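Local coordinates for protein CRISPR-associated endonuclease Cas9 (Campylobacter jejuni subsp. jejuni serotype O:2, PDB 5X2H) that is an RNA-guided DNA endonuclease that recognises and cleaves invading nucleic acid in CRISPR immunity, at residues Glu623-Lys628 / Phe757-Ala762; Ser743-Gln748 / Lys809-Tyr814; Ser766-Ile771 / Ile803-Leu808; Asn777-Leu782 / Lys791-Lys796. All coordinates share one frame; numbering follows the deposited sequence.

Contact 1: Glu623-Lys628 / Phe757-Ala762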
# COMPACT_ATOMS: atom_id res chain seq x y z
N GLU A 623 -28.94 23.01 -10.83
CA GLU A 623 -29.36 22.96 -9.43
C GLU A 623 -28.42 22.15 -8.56
O GLU A 623 -28.54 22.19 -7.33
CB GLU A 623 -30.78 22.38 -9.33
CG GLU A 623 -31.80 23.14 -10.16
CD GLU A 623 -33.13 22.42 -10.24
OE1 GLU A 623 -33.36 21.50 -9.44
OE2 GLU A 623 -33.95 22.78 -11.12
N ILE A 624 -27.48 21.42 -9.16
CA ILE A 624 -26.56 20.58 -8.41
C ILE A 624 -25.64 21.43 -7.56
O ILE A 624 -25.10 22.45 -8.02
CB ILE A 624 -25.75 19.68 -9.36
CG1 ILE A 624 -26.67 18.78 -10.17
CG2 ILE A 624 -24.72 18.86 -8.59
CD1 ILE A 624 -25.95 18.07 -11.28
N PHE A 625 -25.44 21.03 -6.31
CA PHE A 625 -24.35 21.54 -5.49
C PHE A 625 -23.38 20.38 -5.28
O PHE A 625 -23.71 19.40 -4.61
CB PHE A 625 -24.85 22.09 -4.16
CG PHE A 625 -23.80 22.87 -3.42
CD1 PHE A 625 -23.56 24.21 -3.72
CD2 PHE A 625 -23.04 22.27 -2.43
CE1 PHE A 625 -22.60 24.92 -3.04
CE2 PHE A 625 -22.07 22.98 -1.75
CZ PHE A 625 -21.85 24.31 -2.06
N VAL A 626 -22.19 20.50 -5.87
CA VAL A 626 -21.21 19.42 -5.84
C VAL A 626 -20.81 19.13 -4.40
O VAL A 626 -20.43 20.04 -3.65
CB VAL A 626 -20.00 19.78 -6.70
CG1 VAL A 626 -18.98 18.65 -6.69
CG2 VAL A 626 -20.45 20.08 -8.13
N SER A 627 -20.89 17.86 -4.01
CA SER A 627 -20.62 17.43 -2.65
C SER A 627 -19.19 16.96 -2.51
O SER A 627 -18.73 16.12 -3.30
CB SER A 627 -21.58 16.32 -2.22
OG SER A 627 -21.25 15.82 -0.94
N LYS A 628 -18.48 17.48 -1.51
CA LYS A 628 -17.15 17.04 -1.14
C LYS A 628 -17.10 16.80 0.36
O LYS A 628 -17.62 17.62 1.14
CB LYS A 628 -16.09 18.09 -1.53
CG LYS A 628 -16.08 18.48 -2.99
CD LYS A 628 -14.91 19.40 -3.30
CE LYS A 628 -14.92 19.85 -4.76
NZ LYS A 628 -13.66 20.55 -5.14
N PHE A 757 -21.25 30.52 -0.55
CA PHE A 757 -20.81 29.20 -0.13
C PHE A 757 -19.56 28.82 -0.91
O PHE A 757 -19.57 28.82 -2.14
CB PHE A 757 -21.91 28.16 -0.35
CG PHE A 757 -23.07 28.30 0.59
CD1 PHE A 757 -23.00 27.80 1.88
CD2 PHE A 757 -24.25 28.90 0.17
CE1 PHE A 757 -24.07 27.91 2.74
CE2 PHE A 757 -25.32 29.02 1.03
CZ PHE A 757 -25.23 28.52 2.32
N VAL A 758 -18.48 28.50 -0.19
CA VAL A 758 -17.23 28.06 -0.80
C VAL A 758 -16.69 26.89 0.00
O VAL A 758 -17.05 26.68 1.16
CB VAL A 758 -16.18 29.20 -0.86
CG1 VAL A 758 -16.69 30.36 -1.72
CG2 VAL A 758 -15.82 29.66 0.54
N TYR A 759 -15.81 26.13 -0.63
CA TYR A 759 -15.08 25.06 0.05
C TYR A 759 -13.77 25.61 0.59
O TYR A 759 -12.99 26.21 -0.17
CB TYR A 759 -14.83 23.88 -0.88
CG TYR A 759 -16.00 22.93 -1.01
CD1 TYR A 759 -16.38 22.12 0.05
CD2 TYR A 759 -16.70 22.82 -2.20
CE1 TYR A 759 -17.45 21.24 -0.07
CE2 TYR A 759 -17.77 21.95 -2.33
CZ TYR A 759 -18.13 21.16 -1.26
OH TYR A 759 -19.19 20.30 -1.39
N TYR A 760 -13.53 25.42 1.88
CA TYR A 760 -12.24 25.76 2.46
C TYR A 760 -11.18 24.78 1.96
O TYR A 760 -11.40 23.56 1.99
CB TYR A 760 -12.33 25.73 3.99
CG TYR A 760 -11.00 25.65 4.71
CD1 TYR A 760 -10.30 26.79 5.05
CD2 TYR A 760 -10.46 24.42 5.05
CE1 TYR A 760 -9.08 26.72 5.71
CE2 TYR A 760 -9.25 24.33 5.71
CZ TYR A 760 -8.56 25.48 6.03
OH TYR A 760 -7.36 25.38 6.69
N ASN A 761 -10.05 25.30 1.50
CA ASN A 761 -8.96 24.47 1.00
C ASN A 761 -7.71 24.52 1.87
O ASN A 761 -7.08 23.48 2.08
CB ASN A 761 -8.57 24.89 -0.43
CG ASN A 761 -9.63 24.51 -1.45
OD1 ASN A 761 -10.46 23.63 -1.21
ND2 ASN A 761 -9.59 25.17 -2.59
N ALA A 762 -7.34 25.69 2.38
CA ALA A 762 -6.13 25.80 3.17
C ALA A 762 -6.17 27.10 3.96
O ALA A 762 -6.85 28.06 3.60
CB ALA A 762 -4.87 25.75 2.30

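Contact 2: Ser743-Gln748 / Lys809-Tyr814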
# COMPACT_ATOMS: atom_id res chain seq x y z
N SER A 743 -13.95 21.50 4.06
CA SER A 743 -15.10 21.94 4.85
C SER A 743 -15.88 22.99 4.07
O SER A 743 -15.31 23.80 3.34
CB SER A 743 -14.64 22.52 6.19
OG SER A 743 -14.20 21.51 7.07
N LEU A 744 -17.20 22.97 4.23
CA LEU A 744 -18.07 23.94 3.57
C LEU A 744 -18.28 25.15 4.48
O LEU A 744 -18.72 25.00 5.63
CB LEU A 744 -19.41 23.32 3.22
CG LEU A 744 -20.36 24.29 2.52
CD1 LEU A 744 -19.79 24.69 1.17
CD2 LEU A 744 -21.76 23.69 2.37
N ILE A 745 -17.98 26.34 3.96
CA ILE A 745 -18.12 27.57 4.73
C ILE A 745 -18.86 28.61 3.90
O ILE A 745 -18.89 28.56 2.67
CB ILE A 745 -16.76 28.12 5.19
CG1 ILE A 745 -15.91 28.54 3.99
CG2 ILE A 745 -16.02 27.09 6.04
CD1 ILE A 745 -14.55 29.11 4.35
N LEU A 746 -19.48 29.55 4.61
CA LEU A 746 -20.16 30.69 4.02
C LEU A 746 -19.40 31.94 4.45
O LEU A 746 -19.31 32.23 5.64
CB LEU A 746 -21.62 30.76 4.47
CG LEU A 746 -22.44 31.94 3.95
CD1 LEU A 746 -22.95 31.67 2.55
CD2 LEU A 746 -23.59 32.24 4.90
N ILE A 747 -18.86 32.68 3.48
CA ILE A 747 -18.03 33.84 3.78
C ILE A 747 -18.50 35.04 2.99
O ILE A 747 -19.13 34.92 1.93
CB ILE A 747 -16.53 33.58 3.50
CG1 ILE A 747 -16.31 33.25 2.02
CG2 ILE A 747 -16.00 32.48 4.39
CD1 ILE A 747 -14.84 33.14 1.66
N GLN A 748 -18.17 36.22 3.51
CA GLN A 748 -18.47 37.48 2.85
C GLN A 748 -17.46 38.52 3.31
O GLN A 748 -17.28 38.71 4.52
CB GLN A 748 -19.90 37.95 3.15
CG GLN A 748 -20.29 39.24 2.45
CD GLN A 748 -21.68 39.72 2.84
OE1 GLN A 748 -22.32 39.15 3.73
NE2 GLN A 748 -22.15 40.78 2.19
N LYS A 809 -16.85 39.79 7.08
CA LYS A 809 -18.17 40.20 7.57
C LYS A 809 -19.01 38.98 7.95
O LYS A 809 -19.77 39.03 8.92
CB LYS A 809 -18.87 41.05 6.52
CG LYS A 809 -20.28 41.46 6.88
CD LYS A 809 -20.88 42.37 5.82
CE LYS A 809 -22.33 42.70 6.13
NZ LYS A 809 -22.90 43.67 5.15
N VAL A 810 -18.89 37.90 7.19
CA VAL A 810 -19.58 36.64 7.46
C VAL A 810 -18.56 35.51 7.40
O VAL A 810 -17.75 35.46 6.47
CB VAL A 810 -20.74 36.39 6.47
CG1 VAL A 810 -21.30 34.98 6.64
CG2 VAL A 810 -21.83 37.42 6.66
N PHE A 811 -18.59 34.62 8.39
CA PHE A 811 -17.67 33.49 8.44
C PHE A 811 -18.37 32.39 9.24
O PHE A 811 -18.28 32.34 10.47
CB PHE A 811 -16.34 33.88 9.06
CG PHE A 811 -15.22 32.90 8.80
CD1 PHE A 811 -15.42 31.82 7.96
CD2 PHE A 811 -13.98 33.07 9.40
CE1 PHE A 811 -14.39 30.91 7.73
CE2 PHE A 811 -12.95 32.17 9.16
CZ PHE A 811 -13.16 31.09 8.32
N GLU A 812 -19.09 31.52 8.53
CA GLU A 812 -19.94 30.51 9.14
C GLU A 812 -19.64 29.14 8.54
O GLU A 812 -19.28 29.03 7.36
CB GLU A 812 -21.43 30.83 8.94
CG GLU A 812 -21.84 32.24 9.35
CD GLU A 812 -22.31 32.32 10.79
OE1 GLU A 812 -22.64 31.27 11.37
OE2 GLU A 812 -22.35 33.44 11.33
N LYS A 813 -19.80 28.10 9.35
CA LYS A 813 -19.53 26.73 8.91
C LYS A 813 -20.83 26.04 8.54
O LYS A 813 -21.85 26.20 9.22
CB LYS A 813 -18.81 25.94 10.00
CG LYS A 813 -18.46 24.50 9.60
CD LYS A 813 -17.82 23.72 10.74
CE LYS A 813 -17.35 22.35 10.26
NZ LYS A 813 -16.70 21.55 11.35
N TYR A 814 -20.80 25.28 7.45
CA TYR A 814 -21.92 24.47 7.00
C TYR A 814 -21.46 23.04 6.79
O TYR A 814 -20.27 22.72 6.89
CB TYR A 814 -22.54 25.04 5.71
CG TYR A 814 -23.44 26.23 5.94
CD1 TYR A 814 -22.93 27.46 6.33
CD2 TYR A 814 -24.81 26.13 5.74
CE1 TYR A 814 -23.75 28.55 6.54
CE2 TYR A 814 -25.65 27.21 5.94
CZ TYR A 814 -25.11 28.41 6.34
OH TYR A 814 -25.95 29.49 6.54
O HOH W 1 -18.23 21.12 6.47

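Contact 3: Ser766-Ile771 / Ile803-Leu808. With nucleotides of chain C; nucleotides of chain D.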
# COMPACT_ATOMS: atom_id res chain seq x y z
N SER A 766 1.46 32.26 7.12
CA SER A 766 2.28 33.45 6.94
C SER A 766 1.43 34.69 6.67
O SER A 766 1.78 35.79 7.12
CB SER A 766 3.29 33.24 5.82
OG SER A 766 2.65 32.91 4.60
N THR A 767 0.32 34.55 5.96
CA THR A 767 -0.54 35.68 5.65
C THR A 767 -1.89 35.64 6.35
O THR A 767 -2.74 36.49 6.07
CB THR A 767 -0.76 35.79 4.13
OG1 THR A 767 -1.32 34.58 3.62
CG2 THR A 767 0.56 36.10 3.42
N VAL A 768 -2.12 34.67 7.25
CA VAL A 768 -3.35 34.56 8.03
C VAL A 768 -4.55 34.67 7.10
O VAL A 768 -5.48 35.44 7.35
CB VAL A 768 -3.40 35.63 9.14
CG1 VAL A 768 -4.42 35.26 10.22
CG2 VAL A 768 -2.02 35.82 9.77
N SER A 769 -4.53 33.89 6.02
CA SER A 769 -5.53 34.02 4.97
C SER A 769 -6.00 32.64 4.53
O SER A 769 -5.42 31.62 4.89
CB SER A 769 -4.98 34.79 3.77
OG SER A 769 -3.83 34.14 3.24
N LEU A 770 -7.08 32.63 3.75
CA LEU A 770 -7.71 31.41 3.29
C LEU A 770 -7.51 31.21 1.80
O LEU A 770 -7.36 32.17 1.03
CB LEU A 770 -9.21 31.41 3.58
CG LEU A 770 -9.70 31.48 5.03
CD1 LEU A 770 -11.22 31.58 5.05
CD2 LEU A 770 -9.23 30.29 5.84
N ILE A 771 -7.50 29.95 1.39
CA ILE A 771 -7.68 29.54 0.00
C ILE A 771 -9.02 28.83 -0.07
O ILE A 771 -9.27 27.88 0.69
CB ILE A 771 -6.54 28.63 -0.48
CG1 ILE A 771 -5.22 29.41 -0.55
CG2 ILE A 771 -6.89 28.00 -1.82
CD1 ILE A 771 -4.00 28.53 -0.85
N ILE A 803 -7.32 35.19 1.06
CA ILE A 803 -8.47 35.93 1.57
C ILE A 803 -8.31 36.09 3.07
O ILE A 803 -8.34 35.10 3.82
CB ILE A 803 -9.79 35.22 1.23
CG1 ILE A 803 -9.93 35.04 -0.27
CG2 ILE A 803 -10.98 36.01 1.77
CD1 ILE A 803 -11.04 34.10 -0.62
N GLY A 804 -8.16 37.33 3.52
CA GLY A 804 -7.99 37.58 4.95
C GLY A 804 -9.22 37.19 5.74
O GLY A 804 -10.36 37.40 5.32
N ILE A 805 -8.98 36.61 6.92
CA ILE A 805 -10.07 36.17 7.78
C ILE A 805 -10.43 37.19 8.86
O ILE A 805 -11.58 37.19 9.34
CB ILE A 805 -9.74 34.81 8.45
CG1 ILE A 805 -8.83 35.02 9.66
CG2 ILE A 805 -9.08 33.88 7.47
CD1 ILE A 805 -8.56 33.76 10.43
N GLN A 806 -9.49 38.05 9.26
CA GLN A 806 -9.67 38.84 10.47
C GLN A 806 -10.90 39.74 10.39
O GLN A 806 -11.65 39.86 11.36
CB GLN A 806 -8.42 39.66 10.76
CG GLN A 806 -8.40 40.29 12.14
CD GLN A 806 -7.14 41.11 12.40
OE1 GLN A 806 -6.64 41.16 13.52
NE2 GLN A 806 -6.64 41.76 11.35
N ASN A 807 -11.12 40.37 9.23
CA ASN A 807 -12.20 41.34 9.08
C ASN A 807 -13.33 40.83 8.21
O ASN A 807 -14.08 41.63 7.64
CB ASN A 807 -11.64 42.65 8.52
CG ASN A 807 -10.60 43.27 9.42
OD1 ASN A 807 -10.78 43.33 10.64
ND2 ASN A 807 -9.50 43.73 8.84
N LEU A 808 -13.48 39.51 8.09
CA LEU A 808 -14.59 38.95 7.33
C LEU A 808 -15.92 39.38 7.94
O LEU A 808 -16.09 39.36 9.17
CB LEU A 808 -14.50 37.43 7.29
CG LEU A 808 -13.51 36.80 6.31
CD1 LEU A 808 -13.47 35.28 6.46
CD2 LEU A 808 -13.86 37.19 4.89
P DT C 2 -8.59 40.91 1.31
OP1 DT C 2 -9.71 41.37 0.45
OP2 DT C 2 -8.70 39.62 2.04
O5' DT C 2 -7.27 40.85 0.42
C5' DT C 2 -7.17 39.92 -0.64
C4' DT C 2 -6.31 40.48 -1.76
O4' DT C 2 -5.03 40.90 -1.22
C3' DT C 2 -5.98 39.50 -2.86
O3' DT C 2 -5.78 40.20 -4.07
C2' DT C 2 -4.68 38.88 -2.36
C1' DT C 2 -4.00 40.09 -1.74
N1 DT C 2 -3.07 39.75 -0.62
C2 DT C 2 -1.71 39.74 -0.85
O2 DT C 2 -1.21 39.97 -1.94
N3 DT C 2 -0.95 39.42 0.24
C4 DT C 2 -1.40 39.13 1.51
O4 DT C 2 -0.63 38.87 2.43
C5 DT C 2 -2.83 39.17 1.69
C7 DT C 2 -3.44 38.87 3.03
C6 DT C 2 -3.59 39.47 0.62
P DA D 5 7.32 30.64 7.18
OP1 DA D 5 7.86 29.43 7.84
OP2 DA D 5 6.59 31.65 7.99
O5' DA D 5 8.51 31.37 6.42
C5' DA D 5 9.38 30.60 5.60
C4' DA D 5 9.56 31.24 4.24
O4' DA D 5 8.35 31.08 3.46
C3' DA D 5 9.87 32.74 4.26
O3' DA D 5 11.06 32.98 3.56
C2' DA D 5 8.66 33.39 3.58
C1' DA D 5 8.12 32.26 2.72
N9 DA D 5 6.69 32.35 2.45
C8 DA D 5 5.68 32.34 3.37
N7 DA D 5 4.48 32.42 2.84
C5 DA D 5 4.72 32.48 1.48
C6 DA D 5 3.86 32.58 0.37
N6 DA D 5 2.53 32.63 0.48
N1 DA D 5 4.42 32.62 -0.85
C2 DA D 5 5.75 32.57 -0.96
N3 DA D 5 6.67 32.47 0.01
C4 DA D 5 6.08 32.44 1.22
O5' DC C 1 -8.67 42.99 6.40
C5' DC C 1 -7.36 43.02 5.86
C4' DC C 1 -7.40 43.11 4.35
O4' DC C 1 -6.11 43.56 3.86
C3' DC C 1 -7.67 41.80 3.62
O3' DC C 1 -8.29 42.08 2.37
C2' DC C 1 -6.27 41.24 3.45
C1' DC C 1 -5.47 42.51 3.15
N1 DC C 1 -4.05 42.45 3.59
C2 DC C 1 -3.03 42.41 2.64
O2 DC C 1 -3.33 42.42 1.44
N3 DC C 1 -1.74 42.37 3.06
C4 DC C 1 -1.46 42.36 4.36
N4 DC C 1 -0.17 42.32 4.72
C5 DC C 1 -2.49 42.40 5.35
C6 DC C 1 -3.76 42.45 4.92
O HOH W 2 -6.19 37.85 8.65

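Contact 4: Asn777-Leu782 / Lys791-Lys796. With nucleotides of chain C.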
# COMPACT_ATOMS: atom_id res chain seq x y z
N ASN A 777 -16.40 24.31 -9.61
CA ASN A 777 -15.23 24.78 -10.35
C ASN A 777 -15.61 25.22 -11.76
O ASN A 777 -14.86 25.04 -12.72
CB ASN A 777 -14.13 23.71 -10.39
CG ASN A 777 -12.78 24.29 -10.74
OD1 ASN A 777 -12.17 25.00 -9.94
ND2 ASN A 777 -12.29 23.98 -11.94
N LYS A 778 -16.81 25.80 -11.89
CA LYS A 778 -17.33 26.24 -13.18
C LYS A 778 -17.15 27.74 -13.31
O LYS A 778 -17.66 28.51 -12.48
CB LYS A 778 -18.80 25.86 -13.32
CG LYS A 778 -19.36 26.01 -14.72
CD LYS A 778 -20.83 25.63 -14.77
CE LYS A 778 -21.39 25.72 -16.18
NZ LYS A 778 -22.86 25.44 -16.19
N PHE A 779 -16.42 28.16 -14.34
CA PHE A 779 -16.09 29.56 -14.56
C PHE A 779 -17.19 30.33 -15.28
O PHE A 779 -17.30 31.55 -15.11
CB PHE A 779 -14.78 29.67 -15.36
CG PHE A 779 -14.43 31.07 -15.77
CD1 PHE A 779 -13.88 31.96 -14.86
CD2 PHE A 779 -14.63 31.49 -17.08
CE1 PHE A 779 -13.55 33.25 -15.24
CE2 PHE A 779 -14.30 32.78 -17.46
CZ PHE A 779 -13.76 33.66 -16.54
N GLU A 780 -18.03 29.64 -16.07
CA GLU A 780 -18.95 30.33 -16.97
C GLU A 780 -20.18 30.87 -16.25
O GLU A 780 -20.76 31.86 -16.70
CB GLU A 780 -19.37 29.39 -18.10
CG GLU A 780 -18.25 28.96 -19.04
CD GLU A 780 -17.35 27.86 -18.47
OE1 GLU A 780 -17.57 27.45 -17.31
OE2 GLU A 780 -16.43 27.41 -19.18
N THR A 781 -20.61 30.24 -15.15
CA THR A 781 -21.78 30.69 -14.41
C THR A 781 -21.45 31.76 -13.37
O THR A 781 -22.34 32.12 -12.59
CB THR A 781 -22.46 29.51 -13.72
OG1 THR A 781 -21.51 28.82 -12.90
CG2 THR A 781 -23.04 28.55 -14.75
N LEU A 782 -20.23 32.27 -13.36
CA LEU A 782 -19.79 33.19 -12.32
C LEU A 782 -20.66 34.43 -12.28
O LEU A 782 -20.74 35.18 -13.26
CB LEU A 782 -18.32 33.56 -12.54
CG LEU A 782 -17.34 33.29 -11.40
CD1 LEU A 782 -17.74 32.06 -10.61
CD2 LEU A 782 -15.94 33.12 -11.96
N LYS A 791 -11.84 36.89 -8.14
CA LYS A 791 -11.35 37.87 -9.10
C LYS A 791 -10.31 37.30 -10.07
O LYS A 791 -10.11 37.88 -11.14
CB LYS A 791 -10.75 39.06 -8.35
CG LYS A 791 -10.12 38.68 -7.02
CD LYS A 791 -9.01 39.64 -6.61
CE LYS A 791 -9.50 41.08 -6.54
NZ LYS A 791 -8.38 42.01 -6.21
N ASN A 792 -9.66 36.19 -9.72
CA ASN A 792 -8.61 35.61 -10.54
C ASN A 792 -9.04 34.31 -11.21
O ASN A 792 -8.18 33.53 -11.64
CB ASN A 792 -7.35 35.39 -9.70
CG ASN A 792 -6.84 36.67 -9.09
OD1 ASN A 792 -6.82 37.72 -9.73
ND2 ASN A 792 -6.43 36.60 -7.83
N ALA A 793 -10.34 34.05 -11.29
CA ALA A 793 -10.82 32.81 -11.87
C ALA A 793 -10.64 32.80 -13.38
O ALA A 793 -10.64 33.85 -14.03
CB ALA A 793 -12.29 32.58 -11.52
N ASN A 794 -10.47 31.60 -13.93
CA ASN A 794 -10.33 31.42 -15.37
C ASN A 794 -11.06 30.14 -15.76
O ASN A 794 -11.67 29.46 -14.92
CB ASN A 794 -8.85 31.38 -15.78
CG ASN A 794 -8.06 30.34 -15.00
OD1 ASN A 794 -8.47 29.19 -14.88
ND2 ASN A 794 -6.91 30.75 -14.47
N GLU A 795 -10.99 29.79 -17.05
CA GLU A 795 -11.74 28.67 -17.58
C GLU A 795 -11.31 27.32 -17.01
O GLU A 795 -12.03 26.33 -17.21
CB GLU A 795 -11.61 28.63 -19.11
CG GLU A 795 -12.41 29.71 -19.84
CD GLU A 795 -11.70 31.05 -19.92
OE1 GLU A 795 -12.10 31.88 -20.76
OE2 GLU A 795 -10.75 31.28 -19.14
N LYS A 796 -10.18 27.24 -16.30
CA LYS A 796 -9.69 25.96 -15.81
C LYS A 796 -9.84 25.77 -14.31
O LYS A 796 -9.83 24.62 -13.85
CB LYS A 796 -8.22 25.76 -16.20
CG LYS A 796 -7.21 26.26 -15.17
CD LYS A 796 -6.15 25.20 -14.87
CE LYS A 796 -4.92 25.36 -15.74
NZ LYS A 796 -4.05 26.49 -15.28
P DG C 3 -5.52 39.41 -5.44
OP1 DG C 3 -5.88 40.32 -6.55
OP2 DG C 3 -6.15 38.07 -5.33
O5' DG C 3 -3.94 39.17 -5.45
C5' DG C 3 -3.07 40.25 -5.70
C4' DG C 3 -1.72 39.75 -6.17
O4' DG C 3 -0.92 39.34 -5.03
C3' DG C 3 -1.77 38.54 -7.11
O3' DG C 3 -0.82 38.71 -8.15
C2' DG C 3 -1.40 37.37 -6.19
C1' DG C 3 -0.42 38.04 -5.23
N9 DG C 3 -0.33 37.39 -3.93
C8 DG C 3 -1.36 36.96 -3.14
N7 DG C 3 -0.97 36.43 -2.01
C5 DG C 3 0.42 36.52 -2.06
C6 DG C 3 1.39 36.10 -1.12
O6 DG C 3 1.22 35.56 -0.02
N1 DG C 3 2.68 36.38 -1.57
C2 DG C 3 2.99 36.98 -2.77
N2 DG C 3 4.29 37.17 -3.02
N3 DG C 3 2.08 37.37 -3.65
C4 DG C 3 0.82 37.11 -3.23

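Contact 1: Glu623-Lys628 / Phe757-Ala762
The phenol oxygen of Tyr-759 is held by two main-chain groups of 623-628. Tyr-759 OH donates to Val-626 O at 2.6 Å, a short bond that lies in the carbonyl plane on a lone pair. The same oxygen accepts from Lys-628 N at 2.9 Å, and the N-H...O angle of 132° marks that second bond as bent. Donor and acceptor roles are thus both filled, and Val-626 O sits at the ring edge, in plane, which is where a phenol hydrogen can point.

The aliphatic part of Lys-628 then covers one ring face. Its chain is extended beyond CG, so CB, CG and CD run over the ring in succession; CB comes to 3.7 Å from Tyr-759 CZ. CD stands 4.0 Å from the Tyr-759 ring centroid and 14° off the normal, a CH-pi contact.

Phe-625 supplies the remaining apolar packing. With its CG anti to the backbone N (chi1 -168°), the ring reaches Phe-757 and Tyr-759: Phe-625 CZ meets Phe-757 CB at 4.2 Å, and Phe-625 CE2 lies 4.4 Å from Tyr-759 CZ. His-775 stacks on the Phe-625 ring, while Ser-627 OG is bonded to Ser-817 O and Arg-36.

The contact joins the RuvC subdomain 3 region to the PI-CTD domain. Because the buried phenol has both hydrogen-bonding roles met by main-chain atoms and one face covered by a lysine chain, its position and rotation should be closely defined, fixing the nuclease-side loop against the strand.

Contact 2: Ser743-Gln748 / Lys809-Tyr814
Main-chain hydrogen bonds pair strand 744-748 with strand 810-814 in antiparallel fashion, their axes 4.5 Å apart and 175° from each other in direction. Leu-746 and Glu-812 form a hydrogen-bonded pair: Leu-746 N reaches Glu-812 O at 2.8 Å, and Glu-812 N returns to Leu-746 O at 3.0 Å. At one end a classic bulge sets Lys-809 and Val-810 both against Gln-748, whose O accepts from Lys-809 N at 2.8 Å and from Val-810 N at 3.2 Å. At the other, a water accepts from Leu-744 N and donates to Tyr-814 O.

Apolar contacts divide between the two faces. On one, Ile-745 CD1 and Ile-747 CG2 both lie against Phe-811, the latter 3.7 Å from CD1 of the ring; Phe-695 and Phe-737 meet that ring edge-to-face. On the other, Leu-746 CB packs 3.7 Å from Tyr-814 CE1, the two side chains side by side, while Leu-744 CD2 touches Tyr-814 CB at 3.7 Å.

Polar ends finish the second face. The Gln-748 chain is extended, with CG anti to the backbone N (chi1 -178°), and runs beside Lys-809; its NE2 bonds to Met-752 O. Glu-812 pairs with Lys-824.

The chemistry implies strands joined by main-chain hydrogen bonds, with a largely buried layer of Ile-745, Ile-747 and Phe-811 on the face where Lys-813 reaches Ser-738 O, and a mixed, partly solvent-accessible layer on the other.

Contact 3: Ser766-Ile771 / Ile803-Leu808
This buried contact is a short antiparallel strand pairing at one side of the PI-CTD sheet, where strand 769-773 meets the outermost strand 799-804 beside the DNA. Ser-769 and Gly-804 form the non-hydrogen-bonded pair. Leu-770 and Ile-803 form the hydrogen-bonded one: Leu-770 N to Ile-803 O is 2.8 Å, and Ile-803 N to Leu-770 O is 3.0 Å and almost straight at 178°.

Beyond the strand end, Ile-805 begins a type I turn to Leu-808, and its side chain crosses that of Leu-770 at about a right angle. Ile-805 CG2 presses on Leu-770 CG at 3.5 Å, tighter than usual for carbons. A chi1 of 80° leaves CG2 anti to the carbonyl carbon, and this branch meets the leucine.

Both segments also hold DNA. Gly-804 N donates to OP2 of DT2 of chain C at 2.8 Å, and Asn-807 ND2 to O5' of DC1 of chain C at 2.7 Å. Ser-766 OG donates to N7 of DA5 of chain D at 2.6 Å, while Thr-767 CG2 lies 3.2 Å from O4 of DT2 of chain C.

A base edge read by a loop and a phosphate held by a backbone amide are consistent with the PAM-recognition site of a Cas9 PAM-interacting domain.

Contact 4: Asn777-Leu782 / Lys791-Lys796
Phe-779, Glu-795 and Ala-793 bury the most surface here. The Phe-779 ring, placed with CG anti to the backbone N (chi1 174°), lies against the main chain of 793-795: Asn-794 C sits 3.4 Å above its plane and Glu-795 N 3.9 Å above, so the peptide bond between these two residues lies over one face, toward the rim. Ala-793 CB approaches the ring edge, in plane, 3.8 Å from Phe-779 CD1, and also meets Leu-782 CD2 at 3.7 Å. Glu-795 CG lies 4.0 Å from Phe-779 CD2, and the bend at chi2 (83°) brings CD over to Phe-779 CE2; the carboxylate is turned 30° from the ring plane.

One cross-contact hydrogen bond adds to this, Asn-777 ND2 to Lys-796 O at 3.2 Å. The donor stands above the carbonyl plane, not on a lone pair. Asn-777 OD1 bonds to Val-798 N, so the amide uses both ends. Within 791-796, Asn-794 OD1 accepts from Lys-796 N at 3.0 Å, an Asx turn that shapes the backbone under the ring.

Lys-791 NZ and Asn-792 ND2 hydrogen-bond the phosphate of DG3 of chain C. The contact joins the two loops flanking helix 784-789, between strands 769-773 and 799-804, at the protein surface.

How the contacts relate
Following the chain, 623-628 comes first, after helix 615-622, and contact 1 closes a long loop onto strand 756-764. Before that loop ends, 743-748 opens contact 2, so contacts 1 and 2 cross; contact 2 closes only at 809-814. Contact 3 lies wholly within the span of contact 2, and contact 4 within that of contact 3. Strands 744-748, 756-764 and 769-773 are successive neighbours in one antiparallel sheet, which contacts 2 and 3 extend to 810-816 and 799-804. Contact 1 ties this sheet to the RuvC side. Contact 4, whose nearest atoms are about 6 Å from contact 1, joins surface loops.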